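Local coordinates for chorismate synthase (PDB 1Q1L), which catalyses the anti-1,4-elimination of phosphate from 5-enolpyruvylshikimate-3-phosphate to give chorismate, with reduced FMN as cofactor, at residues Glu43-Arg47 against Ala358-Glu364; Glu39-Glu43 against Ala150-Lys154. All blocks are in the same frame, centred on the assembly; numbering follows the deposited sequence.

Contact 1 (Glu43-Arg47 against Ala358-Glu364); sequences ELRRR and AASVVGE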
loop_
_atom_site.group_PDB
_atom_site.type_symbol
_atom_site.label_atom_id
_atom_site.label_comp_id
_atom_site.label_asym_id
_atom_site.label_seq_id
_atom_site.Cartn_x
_atom_site.Cartn_y
_atom_site.Cartn_z
ATOM N N GLU A 43 13.206 26.425 1.192
ATOM C CA GLU A 43 12.104 26.001 2.051
ATOM C C GLU A 43 12.615 25.649 3.448
ATOM O O GLU A 43 11.965 25.947 4.449
ATOM C CB GLU A 43 11.369 24.800 1.445
ATOM C CG GLU A 43 10.613 25.102 0.162
ATOM C CD GLU A 43 9.570 26.197 0.328
ATOM O OE1 GLU A 43 8.907 26.240 1.385
ATOM O OE2 GLU A 43 9.400 27.009 -0.607
ATOM N N LEU A 44 13.780 25.012 3.517
ATOM C CA LEU A 44 14.345 24.654 4.810
ATOM C C LEU A 44 14.617 25.918 5.627
ATOM O O LEU A 44 14.460 25.922 6.848
ATOM C CB LEU A 44 15.640 23.853 4.627
ATOM C CG LEU A 44 15.442 22.466 4.004
ATOM C CD1 LEU A 44 16.790 21.769 3.835
ATOM C CD2 LEU A 44 14.511 21.639 4.889
ATOM N N ARG A 45 15.007 26.990 4.944
ATOM C CA ARG A 45 15.290 28.255 5.617
ATOM C C ARG A 45 14.025 28.907 6.184
ATOM O O ARG A 45 14.056 29.500 7.260
ATOM C CB ARG A 45 15.999 29.225 4.661
ATOM C CG ARG A 45 17.445 28.846 4.366
ATOM C CD ARG A 45 18.237 30.031 3.820
ATOM N NE ARG A 45 17.730 30.502 2.534
ATOM C CZ ARG A 45 17.992 29.927 1.362
ATOM N NH1 ARG A 45 18.769 28.853 1.301
ATOM N NH2 ARG A 45 17.469 30.426 0.251
ATOM N N ARG A 46 12.914 28.796 5.461
ATOM C CA ARG A 46 11.660 29.370 5.924
ATOM C C ARG A 46 11.189 28.667 7.193
ATOM O O ARG A 46 10.681 29.313 8.110
ATOM C CB ARG A 46 10.585 29.260 4.842
ATOM C CG ARG A 46 10.875 30.070 3.583
ATOM C CD ARG A 46 9.781 29.870 2.543
ATOM N NE ARG A 46 8.479 30.334 3.023
ATOM C CZ ARG A 46 7.354 29.631 2.932
ATOM N NH1 ARG A 46 7.366 28.422 2.380
ATOM N NH2 ARG A 46 6.213 30.138 3.385
ATOM N N ARG A 47 11.363 27.349 7.256
ATOM C CA ARG A 47 10.949 26.598 8.439
ATOM C C ARG A 47 11.805 26.988 9.646
ATOM O O ARG A 47 11.291 27.154 10.755
ATOM C CB ARG A 47 11.075 25.088 8.212
ATOM C CG ARG A 47 10.442 24.253 9.329
ATOM C CD ARG A 47 10.852 22.786 9.255
ATOM N NE ARG A 47 12.236 22.609 9.673
ATOM C CZ ARG A 47 12.616 22.254 10.896
ATOM N NH1 ARG A 47 11.719 22.016 11.841
ATOM N NH2 ARG A 47 13.906 22.161 11.180
ATOM N N ALA A 358 6.641 28.218 11.969
ATOM C CA ALA A 358 7.316 27.081 11.361
ATOM C C ALA A 358 6.263 26.061 10.939
ATOM O O ALA A 358 6.319 25.522 9.836
ATOM C CB ALA A 358 8.287 26.451 12.351
ATOM N N ALA A 359 5.299 25.812 11.819
ATOM C CA ALA A 359 4.242 24.853 11.529
ATOM C C ALA A 359 3.593 25.159 10.193
ATOM O O ALA A 359 3.428 24.270 9.357
ATOM C CB ALA A 359 3.192 24.864 12.635
ATOM N N SER A 360 3.237 26.422 9.986
ATOM C CA SER A 360 2.597 26.823 8.743
ATOM C C SER A 360 3.453 26.458 7.531
ATOM O O SER A 360 2.921 26.089 6.488
ATOM C CB SER A 360 2.307 28.327 8.746
ATOM O OG SER A 360 3.504 29.083 8.731
ATOM N N VAL A 361 4.770 26.554 7.660
ATOM C CA VAL A 361 5.643 26.217 6.538
ATOM C C VAL A 361 5.618 24.707 6.277
ATOM O O VAL A 361 5.713 24.264 5.133
ATOM C CB VAL A 361 7.100 26.668 6.794
ATOM C CG1 VAL A 361 8.004 26.161 5.668
ATOM C CG2 VAL A 361 7.163 28.196 6.877
ATOM N N VAL A 362 5.500 23.922 7.343
ATOM C CA VAL A 362 5.432 22.471 7.211
ATOM C C VAL A 362 4.064 22.147 6.608
ATOM O O VAL A 362 3.908 21.189 5.845
ATOM C CB VAL A 362 5.567 21.781 8.586
ATOM C CG1 VAL A 362 5.404 20.269 8.438
ATOM C CG2 VAL A 362 6.929 22.115 9.202
ATOM N N GLY A 363 3.071 22.970 6.945
ATOM C CA GLY A 363 1.733 22.754 6.416
ATOM C C GLY A 363 1.725 22.887 4.907
ATOM O O GLY A 363 1.017 22.152 4.213
ATOM N N GLU A 364 2.511 23.827 4.393
ATOM C CA GLU A 364 2.599 24.049 2.959
ATOM C C GLU A 364 3.224 22.816 2.315
ATOM O O GLU A 364 2.790 22.360 1.264
ATOM C CB GLU A 364 3.474 25.264 2.657
ATOM C CG GLU A 364 2.916 26.601 3.095
ATOM C CD GLU A 364 3.916 27.730 2.874
ATOM O OE1 GLU A 364 4.859 27.537 2.070
ATOM O OE2 GLU A 364 3.751 28.804 3.497
HETATM O O HOH W 1 7.252 24.639 2.696
#
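Arg-46 and Glu-364 carry a buried salt-bridge network, completed by Glu-43, between two helix segments that run roughly antiparallel (148° between their directions). The arginine grips the carboxylate end-on. NH1 of Arg-46 gives a bond to OE1 of Glu-364 at 2.7 Å. NH2 of Arg-46 reaches OE2 of Glu-364 at 2.8 Å. Both oxygens are met on their syn side and lie close to the guanidinium plane; the two flat groups are turned 24° apart. NH1 of Arg-46 also bonds OE1 of Glu-43, one turn back, at 2.9 Å. The bend at chi3 of Arg-46 (62°) turns the guanidinium so that this edge faces the two acids. Val-361 sits over one guanidinium face, offset toward its rim, with CG1 4.0 Å from NH1 of Arg-46. Water 1 joins OE1 of Glu-43 (2.6 Å) to the backbone O of Val-361 (2.9 Å). Past the salt bridge the contact is van der Waals packing. The aliphatic part of Arg-47 runs beside Val-362, CD to CG2 4.0 Å, and CB of Ala-358 packs on the backbone O of Arg-47 at 3.5 Å. NH2 of Arg-46 is shared with Glu-198, and OE2 of Glu-364 also takes a hydrogen bond from Ser-165. Helix 142-157 packs against Glu-43, Arg-47 and Val-362, while His-194 of helix 187-197 touches Arg-46 and Glu-364.

Contact 2 (Glu39-Glu43 against Ala150-Lys154); sequences EINHE and AVCKK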
loop_
_atom_site.group_PDB
_atom_site.type_symbol
_atom_site.label_atom_id
_atom_site.label_comp_id
_atom_site.label_asym_id
_atom_site.label_seq_id
_atom_site.Cartn_x
_atom_site.Cartn_y
_atom_site.Cartn_z
ATOM N N GLU A 39 16.512 25.488 -4.256
ATOM C CA GLU A 39 15.057 25.496 -4.141
ATOM C C GLU A 39 14.653 24.762 -2.866
ATOM O O GLU A 39 13.736 25.177 -2.155
ATOM C CB GLU A 39 14.427 24.807 -5.349
ATOM C CG GLU A 39 14.496 25.619 -6.627
ATOM C CD GLU A 39 14.164 24.801 -7.859
ATOM O OE1 GLU A 39 13.487 25.341 -8.761
ATOM O OE2 GLU A 39 14.592 23.626 -7.932
ATOM N N ILE A 40 15.347 23.669 -2.577
ATOM C CA ILE A 40 15.051 22.890 -1.387
ATOM C C ILE A 40 15.502 23.663 -0.156
ATOM O O ILE A 40 14.753 23.791 0.815
ATOM C CB ILE A 40 15.755 21.520 -1.429
ATOM C CG1 ILE A 40 15.230 20.719 -2.629
ATOM C CG2 ILE A 40 15.521 20.772 -0.122
ATOM C CD1 ILE A 40 15.829 19.323 -2.766
ATOM N N ASN A 41 16.721 24.189 -0.205
ATOM C CA ASN A 41 17.256 24.954 0.912
ATOM C C ASN A 41 16.376 26.158 1.238
ATOM O O ASN A 41 16.191 26.504 2.404
ATOM C CB ASN A 41 18.682 25.419 0.604
ATOM C CG ASN A 41 19.644 24.259 0.408
ATOM O OD1 ASN A 41 19.470 23.189 0.992
ATOM N ND2 ASN A 41 20.675 24.473 -0.401
ATOM N N HIS A 42 15.823 26.796 0.215
ATOM C CA HIS A 42 14.968 27.949 0.462
ATOM C C HIS A 42 13.823 27.586 1.408
ATOM O O HIS A 42 13.500 28.347 2.320
ATOM C CB HIS A 42 14.380 28.493 -0.834
ATOM C CG HIS A 42 13.585 29.747 -0.640
ATOM N ND1 HIS A 42 12.495 30.069 -1.417
ATOM C CD2 HIS A 42 13.719 30.755 0.256
ATOM C CE1 HIS A 42 11.990 31.220 -1.008
ATOM N NE2 HIS A 42 12.713 31.655 0.004
ATOM N N GLU A 43 13.206 26.425 1.192
ATOM C CA GLU A 43 12.104 26.001 2.051
ATOM C C GLU A 43 12.615 25.649 3.448
ATOM O O GLU A 43 11.965 25.947 4.449
ATOM C CB GLU A 43 11.369 24.800 1.445
ATOM C CG GLU A 43 10.613 25.102 0.162
ATOM C CD GLU A 43 9.570 26.197 0.328
ATOM O OE1 GLU A 43 8.907 26.240 1.385
ATOM O OE2 GLU A 43 9.400 27.009 -0.607
ATOM N N ALA A 150 9.378 20.464 -0.765
ATOM C CA ALA A 150 9.981 21.459 -1.650
ATOM C C ALA A 150 10.042 20.910 -3.068
ATOM O O ALA A 150 9.837 21.639 -4.041
ATOM C CB ALA A 150 11.395 21.821 -1.162
ATOM N N VAL A 151 10.324 19.616 -3.191
ATOM C CA VAL A 151 10.395 18.996 -4.511
ATOM C C VAL A 151 8.999 18.963 -5.128
ATOM O O VAL A 151 8.815 19.267 -6.307
ATOM C CB VAL A 151 10.958 17.544 -4.419
ATOM C CG1 VAL A 151 11.031 16.915 -5.802
ATOM C CG2 VAL A 151 12.344 17.572 -3.787
ATOM N N CYS A 152 8.010 18.604 -4.320
ATOM C CA CYS A 152 6.640 18.535 -4.805
ATOM C C CYS A 152 6.130 19.907 -5.227
ATOM O O CYS A 152 5.383 20.023 -6.199
ATOM C CB CYS A 152 5.745 17.924 -3.731
ATOM S SG CYS A 152 6.217 16.219 -3.359
ATOM N N LYS A 153 6.539 20.947 -4.508
ATOM C CA LYS A 153 6.131 22.304 -4.870
ATOM C C LYS A 153 6.708 22.657 -6.235
ATOM O O LYS A 153 6.018 23.223 -7.079
ATOM C CB LYS A 153 6.637 23.327 -3.855
ATOM C CG LYS A 153 5.885 23.377 -2.541
ATOM C CD LYS A 153 6.350 24.584 -1.733
ATOM C CE LYS A 153 5.621 24.697 -0.408
ATOM N NZ LYS A 153 6.092 25.880 0.366
ATOM N N LYS A 154 7.982 22.343 -6.453
ATOM C CA LYS A 154 8.601 22.641 -7.742
ATOM C C LYS A 154 7.804 21.944 -8.837
ATOM O O LYS A 154 7.495 22.531 -9.876
ATOM C CB LYS A 154 10.057 22.167 -7.770
ATOM C CG LYS A 154 10.789 22.546 -9.055
ATOM C CD LYS A 154 10.700 24.057 -9.308
ATOM C CE LYS A 154 11.240 24.437 -10.684
ATOM N NZ LYS A 154 12.686 24.111 -10.831
HETATM O O HOH W 1 7.252 24.639 2.696
#
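Ala-150 points its methyl at helix 37-48, between Ile-40 and Glu-43, where the two helix segments cross at 120°. CB of Ala-150 sits 3.6 Å from CG of Glu-43 and 3.8 Å from CA of Ile-40. Ile-40 and Val-151 run alongside each other with their tips in the same direction, CD1 of Ile-40 4.0 Å from CG2 of Val-151. A salt bridge flanks this apolar patch at each end. Lys-153 reaches straight out to meet Glu-43 head-on. Its NZ comes to OE1 of Glu-43 at 3.0 Å from above the carboxylate plane, 58° out of it. NZ of Lys-153 also forms a salt bridge with OE1 of Glu-364, and gives a bond to water 1 at 2.9 Å. Glu-39 and Lys-154 cross at a slant. Lys-154 is folded at chi2 (55°) and again at chi4, which brings its NZ to OE1 of Glu-39. The 2.5 Å between these two atoms is shorter than expected, and the exact geometry of this salt bridge is doubtful. NZ of Lys-154 also bonds the backbone O of Pro-34. Replacing Glu-43 by an alanine would probably leave Lys-153 and Arg-46 with one carboxylate fewer and open a gap beside the methyl of Ala-150. With two cations and a water donor on OE1, Glu-43 is likely to stay ionised. Its charge, with that of Glu-364, probably helps to offset the two cations gathered between these acids.

Overall arrangement
Contacts 1 and 2 share Glu-43 and water 1 and lie on successive parts of helix 37-48, their centres 10 Å apart. They merge into one charged cluster. NZ of Lys-153 in contact 2 forms a salt bridge with OE1 of Glu-364 in contact 1 at 2.7 Å. Lys-153 and Arg-46 thus share two carboxylates, which probably eases the closeness of their own charges (NZ to NH1 3.5 Å). The cluster ties helices 37-48, 142-157 and 356-379 together. Arg-47, predicted to bind NADP(+), puts contact 1 near the predicted FMN site: its side chain is about 8 Å from that of Gln-264 and about 9 Å from that of Ser-138.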